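Local coordinates for protein poly(ADP-ribose) glycohydrolase (Thermomonospora curvata, PDB 3SIG) that hydrolyses the ribose-ribose glycosidic bonds of poly(ADP-ribose), as a microbial-type poly(ADP-ribose) glycohydrolase built on a macrodomain fold, and is held here with ADP-ribose bound, at residues Ala6-Thr11 with Leu115-Gly120; Lys48-Leu53 with Ala200-Ala205; Ile67-Glu72 with Val253-Trp258; Pro176-Arg181 with Arg194-Arg199. All coordinates share one frame; numbering follows the deposited sequence.

Contact 1 of 4, residues Ala6-Thr11 with Leu115-Gly120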
loop_
_atom_site.group_PDB
_atom_site.type_symbol
_atom_site.label_atom_id
_atom_site.label_comp_id
_atom_site.label_asym_id
_atom_site.label_seq_id
_atom_site.Cartn_x
_atom_site.Cartn_y
_atom_site.Cartn_z
ATOM N N ALA A 6 11.551 -8.923 -16.017
ATOM C CA ALA A 6 12.948 -9.169 -15.683
ATOM C C ALA A 6 13.306 -8.600 -14.307
ATOM O O ALA A 6 13.984 -9.249 -13.522
ATOM C CB ALA A 6 13.875 -8.592 -16.754
ATOM N N ILE A 7 12.855 -7.387 -14.033
ATOM C CA ILE A 7 13.100 -6.769 -12.740
ATOM C C ILE A 7 12.456 -7.575 -11.603
ATOM O O ILE A 7 13.091 -7.860 -10.585
ATOM C CB ILE A 7 12.591 -5.330 -12.727
ATOM C CG1 ILE A 7 13.507 -4.466 -13.604
ATOM C CG2 ILE A 7 12.568 -4.802 -11.314
ATOM C CD1 ILE A 7 12.944 -3.108 -13.873
ATOM N N ALA A 8 11.212 -7.997 -11.816
ATOM C CA ALA A 8 10.545 -8.845 -10.827
ATOM C C ALA A 8 11.311 -10.119 -10.530
ATOM O O ALA A 8 11.477 -10.477 -9.361
ATOM C CB ALA A 8 9.166 -9.182 -11.277
ATOM N N ALA A 9 11.805 -10.801 -11.555
ATOM C CA ALA A 9 12.560 -12.012 -11.329
ATOM C C ALA A 9 13.853 -11.715 -10.577
ATOM O O ALA A 9 14.291 -12.509 -9.743
ATOM C CB ALA A 9 12.844 -12.706 -12.680
ATOM N N GLU A 10 14.500 -10.611 -10.921
ATOM C CA GLU A 10 15.734 -10.233 -10.228
ATOM C C GLU A 10 15.448 -9.978 -8.735
ATOM O O GLU A 10 16.210 -10.391 -7.867
ATOM C CB GLU A 10 16.345 -8.991 -10.840
ATOM C CG GLU A 10 17.700 -8.633 -10.221
ATOM C CD GLU A 10 18.306 -7.378 -10.806
ATOM O OE1 GLU A 10 17.757 -6.286 -10.615
ATOM O OE2 GLU A 10 19.363 -7.489 -11.452
ATOM N N THR A 11 14.325 -9.328 -8.456
ATOM C CA THR A 11 13.961 -9.070 -7.066
ATOM C C THR A 11 13.724 -10.383 -6.322
ATOM O O THR A 11 14.204 -10.557 -5.199
ATOM C CB THR A 11 12.757 -8.167 -7.008
ATOM O OG1 THR A 11 13.162 -6.881 -7.463
ATOM C CG2 THR A 11 12.198 -8.044 -5.566
ATOM N N LEU A 115 5.500 -1.898 -5.906
ATOM C CA LEU A 115 6.002 -2.142 -4.552
ATOM C C LEU A 115 6.713 -3.493 -4.489
ATOM O O LEU A 115 7.808 -3.617 -3.912
ATOM C CB LEU A 115 4.849 -2.149 -3.535
ATOM C CG LEU A 115 4.027 -0.859 -3.469
ATOM C CD1 LEU A 115 2.932 -0.974 -2.453
ATOM C CD2 LEU A 115 4.894 0.396 -3.214
ATOM N N ALA A 116 6.123 -4.515 -5.103
ATOM C CA ALA A 116 6.698 -5.850 -5.073
ATOM C C ALA A 116 8.018 -5.951 -5.862
ATOM O O ALA A 116 8.902 -6.708 -5.499
ATOM C CB ALA A 116 5.667 -6.877 -5.596
ATOM N N ARG A 117 8.169 -5.161 -6.906
ATOM C CA ARG A 117 9.405 -5.182 -7.661
ATOM C C ARG A 117 10.509 -4.481 -6.902
ATOM O O ARG A 117 11.688 -4.674 -7.206
ATOM C CB ARG A 117 9.238 -4.439 -8.994
ATOM C CG ARG A 117 8.493 -5.221 -10.080
ATOM C CD ARG A 117 8.688 -4.672 -11.514
ATOM N NE ARG A 117 8.431 -3.249 -11.570
ATOM C CZ ARG A 117 7.237 -2.689 -11.664
ATOM N NH1 ARG A 117 6.141 -3.427 -11.776
ATOM N NH2 ARG A 117 7.140 -1.376 -11.621
ATOM N N SER A 118 10.166 -3.609 -5.967
ATOM C CA SER A 118 11.116 -2.636 -5.406
ATOM C C SER A 118 11.491 -2.873 -3.965
ATOM O O SER A 118 12.213 -2.041 -3.408
ATOM C CB SER A 118 10.518 -1.230 -5.509
ATOM O OG SER A 118 10.116 -0.932 -6.836
ATOM N N SER A 119 11.006 -3.944 -3.351
ATOM C CA SER A 119 11.122 -4.068 -1.903
ATOM C C SER A 119 11.059 -5.527 -1.493
ATOM O O SER A 119 10.957 -6.415 -2.357
ATOM C CB SER A 119 9.967 -3.313 -1.210
ATOM O OG SER A 119 8.738 -4.002 -1.356
ATOM N N GLY A 120 11.056 -5.775 -0.190
ATOM C CA GLY A 120 10.783 -7.101 0.324
ATOM C C GLY A 120 9.323 -7.449 0.547
ATOM O O GLY A 120 9.032 -8.484 1.151
#

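Contact 2 of 4, residues Lys48-Leu53 with Ala200-Ala205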
loop_
_atom_site.group_PDB
_atom_site.type_symbol
_atom_site.label_atom_id
_atom_site.label_comp_id
_atom_site.label_asym_id
_atom_site.label_seq_id
_atom_site.Cartn_x
_atom_site.Cartn_y
_atom_site.Cartn_z
ATOM N N LYS A 48 -10.878 -7.958 14.532
ATOM C CA LYS A 48 -9.801 -7.459 15.356
ATOM C C LYS A 48 -9.567 -5.967 15.073
ATOM O O LYS A 48 -9.360 -5.160 15.980
ATOM C CB LYS A 48 -8.528 -8.252 15.075
ATOM C CG LYS A 48 -7.320 -7.805 15.862
ATOM C CD LYS A 48 -7.539 -7.783 17.375
ATOM C CE LYS A 48 -6.272 -7.307 18.113
ATOM N NZ LYS A 48 -6.449 -7.249 19.607
ATOM N N LEU A 49 -9.646 -5.590 13.795
ATOM C CA LEU A 49 -9.543 -4.188 13.414
ATOM C C LEU A 49 -10.724 -3.374 13.990
ATOM O O LEU A 49 -10.567 -2.232 14.411
ATOM C CB LEU A 49 -9.492 -4.075 11.877
ATOM C CG LEU A 49 -8.275 -4.735 11.242
ATOM C CD1 LEU A 49 -8.581 -5.097 9.829
ATOM C CD2 LEU A 49 -7.061 -3.846 11.395
ATOM N N ALA A 50 -11.910 -3.983 14.007
ATOM C CA ALA A 50 -13.074 -3.334 14.608
ATOM C C ALA A 50 -12.829 -3.064 16.092
ATOM O O ALA A 50 -13.198 -2.015 16.606
ATOM C CB ALA A 50 -14.342 -4.183 14.401
ATOM N N VAL A 51 -12.187 -4.006 16.784
ATOM C CA VAL A 51 -11.814 -3.758 18.165
ATOM C C VAL A 51 -10.857 -2.573 18.310
ATOM O O VAL A 51 -11.065 -1.744 19.194
ATOM C CB VAL A 51 -11.246 -5.028 18.819
ATOM C CG1 VAL A 51 -10.579 -4.704 20.147
ATOM C CG2 VAL A 51 -12.377 -6.031 19.019
ATOM N N LEU A 52 -9.877 -2.448 17.405
ATOM C CA LEU A 52 -8.974 -1.284 17.430
ATOM C C LEU A 52 -9.746 0.040 17.307
ATOM O O LEU A 52 -9.457 1.041 17.986
ATOM C CB LEU A 52 -7.928 -1.378 16.317
ATOM C CG LEU A 52 -6.996 -2.588 16.352
ATOM C CD1 LEU A 52 -6.015 -2.590 15.168
ATOM C CD2 LEU A 52 -6.220 -2.670 17.677
ATOM N N LEU A 53 -10.783 0.043 16.479
ATOM C CA LEU A 53 -11.577 1.253 16.270
ATOM C C LEU A 53 -12.422 1.676 17.472
ATOM O O LEU A 53 -12.842 2.816 17.569
ATOM C CB LEU A 53 -12.492 1.089 15.055
ATOM C CG LEU A 53 -11.772 1.240 13.725
ATOM C CD1 LEU A 53 -12.731 0.826 12.642
ATOM C CD2 LEU A 53 -11.306 2.678 13.526
ATOM N N ALA A 200 -11.184 1.739 5.121
ATOM C CA ALA A 200 -10.189 2.783 5.341
ATOM C C ALA A 200 -10.025 3.129 6.820
ATOM O O ALA A 200 -8.896 3.352 7.287
ATOM C CB ALA A 200 -10.547 4.043 4.557
ATOM N N ALA A 201 -11.103 3.105 7.576
ATOM C CA ALA A 201 -10.978 3.370 8.989
ATOM C C ALA A 201 -10.099 2.310 9.651
ATOM O O ALA A 201 -9.309 2.605 10.560
ATOM C CB ALA A 201 -12.319 3.400 9.646
ATOM N N LYS A 202 -10.263 1.059 9.227
ATOM C CA LYS A 202 -9.473 -0.043 9.765
ATOM C C LYS A 202 -8.001 0.029 9.360
ATOM O O LYS A 202 -7.101 -0.292 10.155
ATOM C CB LYS A 202 -10.142 -1.389 9.386
ATOM C CG LYS A 202 -11.425 -1.600 10.095
ATOM C CD LYS A 202 -12.163 -2.855 9.654
ATOM C CE LYS A 202 -13.388 -3.090 10.522
ATOM N NZ LYS A 202 -14.104 -4.337 10.141
ATOM N N VAL A 203 -7.733 0.452 8.138
ATOM C CA VAL A 203 -6.359 0.702 7.725
ATOM C C VAL A 203 -5.703 1.753 8.638
ATOM O O VAL A 203 -4.561 1.557 9.116
ATOM C CB VAL A 203 -6.337 1.221 6.258
ATOM C CG1 VAL A 203 -4.969 1.771 5.898
ATOM C CG2 VAL A 203 -6.723 0.101 5.291
ATOM N N LEU A 204 -6.391 2.868 8.870
ATOM C CA LEU A 204 -5.858 3.917 9.722
ATOM C C LEU A 204 -5.710 3.427 11.150
ATOM O O LEU A 204 -4.724 3.763 11.835
ATOM C CB LEU A 204 -6.735 5.165 9.666
ATOM C CG LEU A 204 -6.825 5.899 8.336
ATOM C CD1 LEU A 204 -7.700 7.140 8.462
ATOM C CD2 LEU A 204 -5.524 6.255 7.854
ATOM N N ALA A 205 -6.658 2.634 11.628
ATOM C CA ALA A 205 -6.545 2.109 12.980
ATOM C C ALA A 205 -5.322 1.218 13.104
ATOM O O ALA A 205 -4.645 1.272 14.147
ATOM C CB ALA A 205 -7.808 1.350 13.382
#

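Contact 3 of 4, residues Ile67-Glu72 with Val253-Trp258. With AR6 ([(2R,3S,4R,5R)-5-(6-aminopurin-9-yl)-3,4-dihydroxy-oxolan-2-yl]methyl [hydroxy-[[(2R,3S,4R,5S)-3,4,5-trihydroxyoxolan-2-yl]methoxy]phosphoryl] hydrogen phosphate), chain B.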
loop_
_atom_site.group_PDB
_atom_site.type_symbol
_atom_site.label_atom_id
_atom_site.label_comp_id
_atom_site.label_asym_id
_atom_site.label_seq_id
_atom_site.Cartn_x
_atom_site.Cartn_y
_atom_site.Cartn_z
ATOM N N ILE A 67 -1.085 17.689 5.905
ATOM C CA ILE A 67 -1.671 16.908 4.817
ATOM C C ILE A 67 -1.152 17.468 3.504
ATOM O O ILE A 67 -1.278 18.673 3.236
ATOM C CB ILE A 67 -3.207 16.890 4.868
ATOM C CG1 ILE A 67 -3.677 16.242 6.168
ATOM C CG2 ILE A 67 -3.771 16.129 3.671
ATOM C CD1 ILE A 67 -5.184 16.148 6.319
ATOM N N GLU A 68 -0.529 16.625 2.687
ATOM C CA GLU A 68 0.016 17.032 1.385
ATOM C C GLU A 68 -0.621 16.143 0.319
ATOM O O GLU A 68 -0.813 14.952 0.553
ATOM C CB GLU A 68 1.552 16.819 1.300
ATOM C CG GLU A 68 2.443 17.609 2.288
ATOM C CD GLU A 68 3.937 17.299 2.124
ATOM O OE1 GLU A 68 4.333 16.115 2.189
ATOM O OE2 GLU A 68 4.732 18.251 1.935
ATOM N N VAL A 69 -0.900 16.703 -0.845
ATOM C CA VAL A 69 -1.215 15.931 -2.036
ATOM C C VAL A 69 -0.072 16.177 -2.988
ATOM O O VAL A 69 0.251 17.339 -3.275
ATOM C CB VAL A 69 -2.536 16.355 -2.688
ATOM C CG1 VAL A 69 -2.784 15.528 -3.941
ATOM C CG2 VAL A 69 -3.672 16.175 -1.706
ATOM N N THR A 70 0.548 15.110 -3.490
ATOM C CA THR A 70 1.676 15.240 -4.404
ATOM C C THR A 70 1.485 14.308 -5.576
ATOM O O THR A 70 0.607 13.426 -5.530
ATOM C CB THR A 70 3.022 14.932 -3.740
ATOM O OG1 THR A 70 3.105 13.515 -3.511
ATOM C CG2 THR A 70 3.174 15.671 -2.440
ATOM N N GLU A 71 2.302 14.507 -6.607
ATOM C CA GLU A 71 2.316 13.590 -7.757
ATOM C C GLU A 71 3.385 12.505 -7.635
ATOM O O GLU A 71 3.713 11.830 -8.626
ATOM C CB GLU A 71 2.474 14.346 -9.082
ATOM C CG GLU A 71 1.195 15.142 -9.458
ATOM C CD GLU A 71 1.141 15.599 -10.917
ATOM O OE1 GLU A 71 0.485 14.933 -11.776
ATOM O OE2 GLU A 71 1.744 16.658 -11.179
ATOM N N GLU A 72 3.905 12.334 -6.428
ATOM C CA GLU A 72 4.871 11.299 -6.151
ATOM C C GLU A 72 4.265 9.935 -6.278
ATOM O O GLU A 72 3.093 9.715 -6.009
ATOM C CB GLU A 72 5.399 11.435 -4.721
ATOM C CG GLU A 72 6.244 12.667 -4.488
ATOM C CD GLU A 72 6.481 12.940 -3.032
ATOM O OE1 GLU A 72 5.498 13.111 -2.296
ATOM O OE2 GLU A 72 7.658 12.981 -2.628
ATOM N N VAL A 253 0.244 13.118 6.716
ATOM C CA VAL A 253 -0.368 12.224 5.732
ATOM C C VAL A 253 -0.093 12.782 4.363
ATOM O O VAL A 253 -0.407 13.964 4.084
ATOM C CB VAL A 253 -1.867 12.138 5.924
ATOM C CG1 VAL A 253 -2.519 11.293 4.831
ATOM C CG2 VAL A 253 -2.197 11.554 7.321
ATOM N N VAL A 254 0.501 11.970 3.506
ATOM C CA VAL A 254 0.701 12.345 2.101
ATOM C C VAL A 254 -0.202 11.498 1.227
ATOM O O VAL A 254 -0.205 10.266 1.354
ATOM C CB VAL A 254 2.148 12.084 1.630
ATOM C CG1 VAL A 254 2.361 12.542 0.170
ATOM C CG2 VAL A 254 3.163 12.744 2.541
ATOM N N PHE A 255 -0.979 12.166 0.378
ATOM C CA PHE A 255 -1.680 11.501 -0.708
ATOM C C PHE A 255 -0.776 11.607 -1.901
ATOM O O PHE A 255 -0.763 12.639 -2.605
ATOM C CB PHE A 255 -3.066 12.120 -0.933
ATOM C CG PHE A 255 -3.983 11.952 0.240
ATOM C CD1 PHE A 255 -4.637 10.765 0.475
ATOM C CD2 PHE A 255 -4.149 12.971 1.152
ATOM C CE1 PHE A 255 -5.496 10.620 1.568
ATOM C CE2 PHE A 255 -5.007 12.818 2.238
ATOM C CZ PHE A 255 -5.642 11.637 2.459
ATOM N N ALA A 256 -0.009 10.533 -2.116
ATOM C CA ALA A 256 0.949 10.460 -3.216
ATOM C C ALA A 256 0.222 9.805 -4.383
ATOM O O ALA A 256 -0.094 8.611 -4.320
ATOM C CB ALA A 256 2.159 9.646 -2.804
ATOM N N VAL A 257 -0.114 10.611 -5.398
ATOM C CA VAL A 257 -0.954 10.142 -6.465
ATOM C C VAL A 257 -0.217 10.347 -7.792
ATOM O O VAL A 257 -0.171 11.461 -8.318
ATOM C CB VAL A 257 -2.293 10.845 -6.493
ATOM C CG1 VAL A 257 -3.177 10.142 -7.537
ATOM C CG2 VAL A 257 -2.961 10.820 -5.102
ATOM N N TRP A 258 0.352 9.268 -8.337
ATOM C CA TRP A 258 1.104 9.242 -9.576
ATOM C C TRP A 258 0.193 8.634 -10.636
ATOM O O TRP A 258 -0.021 7.411 -10.662
ATOM C CB TRP A 258 2.354 8.387 -9.403
ATOM C CG TRP A 258 3.167 8.306 -10.649
ATOM C CD1 TRP A 258 3.703 9.357 -11.321
ATOM C CD2 TRP A 258 3.457 7.147 -11.427
ATOM N NE1 TRP A 258 4.350 8.923 -12.461
ATOM C CE2 TRP A 258 4.211 7.564 -12.547
ATOM C CE3 TRP A 258 3.190 5.794 -11.275
ATOM C CZ2 TRP A 258 4.700 6.667 -13.503
ATOM C CZ3 TRP A 258 3.671 4.900 -12.228
ATOM C CH2 TRP A 258 4.410 5.343 -13.334
HETATM N N1 AR6 B . 2.196 5.518 -6.701
HETATM C C2 AR6 B . 1.159 6.307 -6.442
HETATM N N3 AR6 B . -0.026 6.318 -7.119
HETATM C C4 AR6 B . -0.086 5.403 -8.114
HETATM C C5 AR6 B . 1.006 4.520 -8.429
HETATM C C6 AR6 B . 2.132 4.633 -7.657
HETATM N N6 AR6 B . 3.236 3.823 -7.927
HETATM N N7 AR6 B . 0.547 3.696 -9.517
HETATM C C8 AR6 B . -0.645 4.097 -9.809
HETATM N N9 AR6 B . -1.104 5.114 -9.025
HETATM P PA AR6 B . -3.904 0.912 -8.821
HETATM P PB AR6 B . -6.263 -0.306 -7.469
HETATM C "C1'" AR6 B . -2.376 5.830 -8.988
HETATM O O1A AR6 B . -4.639 0.836 -10.111
HETATM O O1B AR6 B . -6.483 -0.405 -5.973
HETATM C C1D AR6 B . -2.965 -4.259 -8.966
HETATM O O1D AR6 B . -2.799 -5.157 -10.027
HETATM C "C2'" AR6 B . -3.111 5.850 -10.312
HETATM O "O2'" AR6 B . -3.794 7.064 -10.459
HETATM O O2A AR6 B . -2.551 0.253 -8.738
HETATM O O2B AR6 B . -7.263 0.442 -8.285
HETATM C C2D AR6 B . -3.227 -5.053 -7.746
HETATM O O2D AR6 B . -2.390 -6.128 -7.498
HETATM C "C3'" AR6 B . -4.081 4.738 -10.146
HETATM O "O3'" AR6 B . -5.244 4.927 -10.882
HETATM O O3A AR6 B . -4.841 0.395 -7.645
HETATM C C3D AR6 B . -4.690 -5.159 -7.671
HETATM O O3D AR6 B . -4.986 -6.321 -8.400
HETATM C "C4'" AR6 B . -4.375 4.701 -8.674
HETATM O "O4'" AR6 B . -3.266 5.299 -8.040
HETATM C C4D AR6 B . -5.143 -3.911 -8.342
HETATM O O4D AR6 B . -4.108 -3.466 -9.206
HETATM C "C5'" AR6 B . -4.654 3.324 -8.086
HETATM O "O5'" AR6 B . -3.593 2.431 -8.383
HETATM C C5D AR6 B . -5.535 -2.799 -7.370
HETATM O O5D AR6 B . -6.089 -1.735 -8.120
HETATM O O HOH W 1 -0.084 12.333 -10.957
#

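Contact 4 of 4, residues Pro176-Arg181 with Arg194-Arg199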
loop_
_atom_site.group_PDB
_atom_site.type_symbol
_atom_site.label_atom_id
_atom_site.label_comp_id
_atom_site.label_asym_id
_atom_site.label_seq_id
_atom_site.Cartn_x
_atom_site.Cartn_y
_atom_site.Cartn_z
ATOM N N PRO A 176 -7.247 -4.694 0.211
ATOM C CA PRO A 176 -7.782 -4.452 -1.133
ATOM C C PRO A 176 -9.017 -3.582 -1.085
ATOM O O PRO A 176 -9.939 -3.808 -0.302
ATOM C CB PRO A 176 -8.173 -5.861 -1.594
ATOM C CG PRO A 176 -8.575 -6.541 -0.320
ATOM C CD PRO A 176 -7.690 -5.981 0.759
ATOM N N ALA A 177 -9.050 -2.565 -1.927
ATOM C CA ALA A 177 -10.271 -1.789 -2.114
ATOM C C ALA A 177 -11.290 -2.712 -2.782
ATOM O O ALA A 177 -10.918 -3.662 -3.482
ATOM C CB ALA A 177 -10.015 -0.563 -2.988
ATOM N N PRO A 178 -12.588 -2.425 -2.618
ATOM C CA PRO A 178 -13.580 -3.197 -3.372
ATOM C C PRO A 178 -13.320 -3.057 -4.866
ATOM O O PRO A 178 -12.943 -1.992 -5.361
ATOM C CB PRO A 178 -14.898 -2.563 -2.958
ATOM C CG PRO A 178 -14.553 -1.210 -2.456
ATOM C CD PRO A 178 -13.206 -1.362 -1.808
ATOM N N ASN A 179 -13.537 -4.126 -5.605
ATOM C CA ASN A 179 -13.373 -4.129 -7.043
ATOM C C ASN A 179 -14.661 -3.610 -7.685
ATOM O O ASN A 179 -15.544 -4.373 -8.133
ATOM C CB ASN A 179 -13.049 -5.539 -7.520
ATOM C CG ASN A 179 -12.528 -5.579 -8.931
ATOM O OD1 ASN A 179 -12.834 -4.725 -9.753
ATOM N ND2 ASN A 179 -11.674 -6.551 -9.200
ATOM N N ARG A 180 -14.761 -2.295 -7.726
ATOM C CA ARG A 180 -15.956 -1.649 -8.274
ATOM C C ARG A 180 -16.150 -1.958 -9.744
ATOM O O ARG A 180 -17.279 -2.007 -10.245
ATOM C CB ARG A 180 -15.892 -0.141 -8.035
ATOM C CG ARG A 180 -17.214 0.542 -8.383
ATOM C CD ARG A 180 -17.224 2.019 -8.134
ATOM N NE ARG A 180 -18.497 2.589 -8.583
ATOM C CZ ARG A 180 -19.596 2.668 -7.835
ATOM N NH1 ARG A 180 -19.585 2.228 -6.590
ATOM N NH2 ARG A 180 -20.706 3.198 -8.329
ATOM N N ARG A 181 -15.060 -2.156 -10.463
ATOM C CA ARG A 181 -15.143 -2.488 -11.872
ATOM C C ARG A 181 -15.899 -3.800 -12.056
ATOM O O ARG A 181 -16.750 -3.933 -12.937
ATOM C CB ARG A 181 -13.746 -2.565 -12.457
ATOM C CG ARG A 181 -13.706 -2.748 -13.948
ATOM C CD ARG A 181 -12.273 -2.721 -14.472
ATOM N NE ARG A 181 -11.578 -1.482 -14.118
ATOM C CZ ARG A 181 -11.545 -0.384 -14.873
ATOM N NH1 ARG A 181 -12.167 -0.347 -16.045
ATOM N NH2 ARG A 181 -10.882 0.686 -14.454
ATOM N N ARG A 194 -19.938 2.965 2.095
ATOM C CA ARG A 194 -19.894 2.379 3.428
ATOM C C ARG A 194 -18.758 1.364 3.537
ATOM O O ARG A 194 -18.036 1.337 4.556
ATOM C CB ARG A 194 -21.243 1.736 3.785
ATOM C CG ARG A 194 -22.369 2.735 4.001
ATOM C CD ARG A 194 -23.636 2.017 4.474
ATOM N NE ARG A 194 -24.863 2.698 4.057
ATOM C CZ ARG A 194 -25.595 2.356 2.997
ATOM N NH1 ARG A 194 -25.239 1.334 2.231
ATOM N NH2 ARG A 194 -26.695 3.035 2.703
ATOM N N VAL A 195 -18.577 0.540 2.513
ATOM C CA VAL A 195 -17.495 -0.436 2.505
ATOM C C VAL A 195 -16.135 0.301 2.536
ATOM O O VAL A 195 -15.246 -0.026 3.322
ATOM C CB VAL A 195 -17.591 -1.375 1.285
ATOM C CG1 VAL A 195 -16.342 -2.214 1.186
ATOM C CG2 VAL A 195 -18.813 -2.256 1.418
ATOM N N LEU A 196 -15.985 1.336 1.724
ATOM C CA LEU A 196 -14.736 2.099 1.671
ATOM C C LEU A 196 -14.445 2.765 3.003
ATOM O O LEU A 196 -13.313 2.725 3.471
ATOM C CB LEU A 196 -14.814 3.182 0.597
ATOM C CG LEU A 196 -14.652 2.686 -0.839
ATOM C CD1 LEU A 196 -15.089 3.797 -1.782
ATOM C CD2 LEU A 196 -13.240 2.280 -1.154
ATOM N N ARG A 197 -15.437 3.364 3.632
ATOM C CA ARG A 197 -15.240 4.041 4.886
ATOM C C ARG A 197 -14.847 3.071 5.991
ATOM O O ARG A 197 -13.915 3.344 6.755
ATOM C CB ARG A 197 -16.488 4.812 5.274
ATOM C CG ARG A 197 -16.246 5.596 6.542
ATOM C CD ARG A 197 -17.381 6.534 6.869
ATOM N NE ARG A 197 -17.045 7.402 7.994
ATOM C CZ ARG A 197 -17.240 7.071 9.267
ATOM N NH1 ARG A 197 -17.775 5.894 9.581
ATOM N NH2 ARG A 197 -16.905 7.921 10.230
ATOM N N GLY A 198 -15.561 1.952 6.101
ATOM C CA GLY A 198 -15.233 0.977 7.124
ATOM C C GLY A 198 -13.828 0.437 6.994
ATOM O O GLY A 198 -13.086 0.244 7.978
ATOM N N ARG A 199 -13.443 0.144 5.766
ATOM C CA ARG A 199 -12.145 -0.445 5.482
ATOM C C ARG A 199 -11.022 0.544 5.663
ATOM O O ARG A 199 -10.019 0.234 6.284
ATOM C CB ARG A 199 -12.169 -1.067 4.074
ATOM C CG ARG A 199 -11.022 -2.016 3.773
ATOM C CD ARG A 199 -11.289 -2.839 2.530
ATOM N NE ARG A 199 -12.485 -3.665 2.700
ATOM C CZ ARG A 199 -13.086 -4.311 1.724
ATOM N NH1 ARG A 199 -14.199 -4.980 1.989
ATOM N NH2 ARG A 199 -12.650 -4.240 0.493
#

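Contact 1 of 4, residues Ala6-Thr11 with Leu115-Gly120
Thr-11 and Arg-117 carry the polar link between helix 2-17 and the end of helix 111-118. The Thr-11 hydroxyl OG1 donates to the backbone oxygen O of Arg-117 at 2.7 Å, arriving above the carbonyl plane, 36° out of it. With chi1 at -69° the methyl CG2 stands anti to the backbone N of Thr-11 and lies 3.6 Å from Ala-116 O. One helical turn earlier, Ile-7 crosses Arg-117 obliquely, its CG2 3.9 Å from Arg-117 CD, and Ala-8 CB meets Arg-117 CG at 4.2 Å. The bend about CG-CD (chi3 -51°) lies within this apolar strip and turns NE and the guanidinium off the line of the chain. Ser-119 OG secures the helix end, donating to Leu-115 O at 2.7 Å from the face opposite Ser-118 N. Arg-157 of strand 147-157 bonds both Thr-11 OG1 and Arg-117 O. The N-terminal helix thus packs on the C-terminal end of the helix that begins with the Gln-Glu-Glu signature of PARG enzymes, the Arg-117 side chain about 7 Å from bound ADP-ribose.

Contact 2 of 4, residues Lys48-Leu53 with Ala200-Ala205
Leu-49 and Leu-53, one turn apart on helix 46-54, both bear on the methylene chain of Lys-202. Leu-49 CB lies 3.6 Å from Lys-202 CG, while Leu-53 CD1 reaches the same CG at 3.8 Å, the Leu-53 side chain crossing the lysine at about a right angle. The other Leu-53 methyl, CD2, settles against Ala-205 CB (3.7 Å) and over Ala-201 O (3.6 Å); the small alanines let the leucine close on the helix backbone. Leu-52 adds a brush of its CB against Ala-205 CB at 4.0 Å. Extended beyond CG, Lys-202 passes Ala-50, its CE 3.9 Å from Ala-50 N, and delivers NZ to a salt bridge with Asp-145 and a hydrogen bond to Pro-46 O, which fix the far end of the chain. The two short helical segments cross at 74° with their axes 8.9 Å apart. Farther in, Ala-201 rests on Leu-239 of helix 229-240 and Val-203 on Leu-173 of strand 163-175, so helix 189-209 lies between helix 46-54 and the central sheet.

Contact 3 of 4, residues Ile67-Glu72 with Val253-Trp258
Ile-67 to Thr-70 pair in parallel with Val-253 to Ala-256 at one border of the mixed macrodomain sheet, where strand 66-70 is outermost. Four backbone bonds zip the pair: Glu-68 N to Val-253 O, Phe-255 N to Glu-68 O, Thr-70 N to Phe-255 O and Val-257 N to Thr-70 O. On one face Ile-67 CG2 meets the edge of the Phe-255 ring, 3.8 Å from CE2; Phe-274 and Phe-270 add further aromatic contacts. On the other, Glu-68 OE1 lies 3.6 Å from Val-254 CG2 and is bound by His-252 and Arg-80. At and just past the strand end, the adenine of ADP-ribose is met: Ala-256 O is 3.4 Å from ligand C2, and Trp-258 CE3 comes edge-on within 3.8 Å of ligand N7. A water joins Glu-71 OE1 to Val-257 O. Thr-70 closes an ST turn, OG1 accepting from Glu-72 N at 3.2 Å; the same hydroxyl, set by chi1 of 72°, donates to the anti lone pair of Glu-72 OE1 at 2.7 Å.

Contact 4 of 4, residues Pro176-Arg181 with Arg194-Arg199
Arg-199 NH2 is gripped by two backbone oxygens, Pro-176 O from across the contact and Leu-142 O from a nearby loop, while Asp-145 forms a salt bridge with NE, so the head group is fixed on more than one side. The bond from NH2 to Pro-176 O is 2.9 Å long and somewhat bent, with an N-H...O angle of 143°; the oxygen sits 21° out of the guanidinium plane. With CG anti to the backbone N (chi1 -165°), the arginine chain runs toward the loop, its CD 3.3 Å from Pro-176 O, and the bend at chi3 then turns the guanidinium to the same oxygen. Val-195 CG1 lies over one guanidinium face, 3.6 Å above the plane and toward its rim. Beside this polar grip, the Pro-178 ring presses on helix 189-209: its CD is 3.7 Å from Leu-196 CD2, the two side chains crossing at about a right angle, and its CG is 4.2 Å from Val-195 CG1. Behind Leu-196 stand Val-232 and Thr-235 of helix 229-240. The loop leads into helix 180-183, N-capped by Asn-179, where Arg-181 bonds the carbonyls of Gly-223 and Val-224, whose own N-H groups hold ADP-ribose, consistent with a second-shell place for this loop beside the ligand pocket.

From the N terminus, helix 2-17 enters contact 1, which closes a loop of just over a hundred residues when the chain reaches 115-120. Before it closes, 48-53 and 67-72 have opened contacts 2 and 3, so both cross contact 1; they also cross each other, since 200-205 arrives before 253-258. Contact 4 opens after contact 1 is complete and closes after a dozen residues, inside the spans of contacts 2 and 3, and its helix 189-209 runs directly into contact 2. Contact 3 forms one border of the sheet, contacts 2 and 4 anchor the helix packed against it, and contact 1 lies on the opposite side of the chain's centre from contacts 2 and 4.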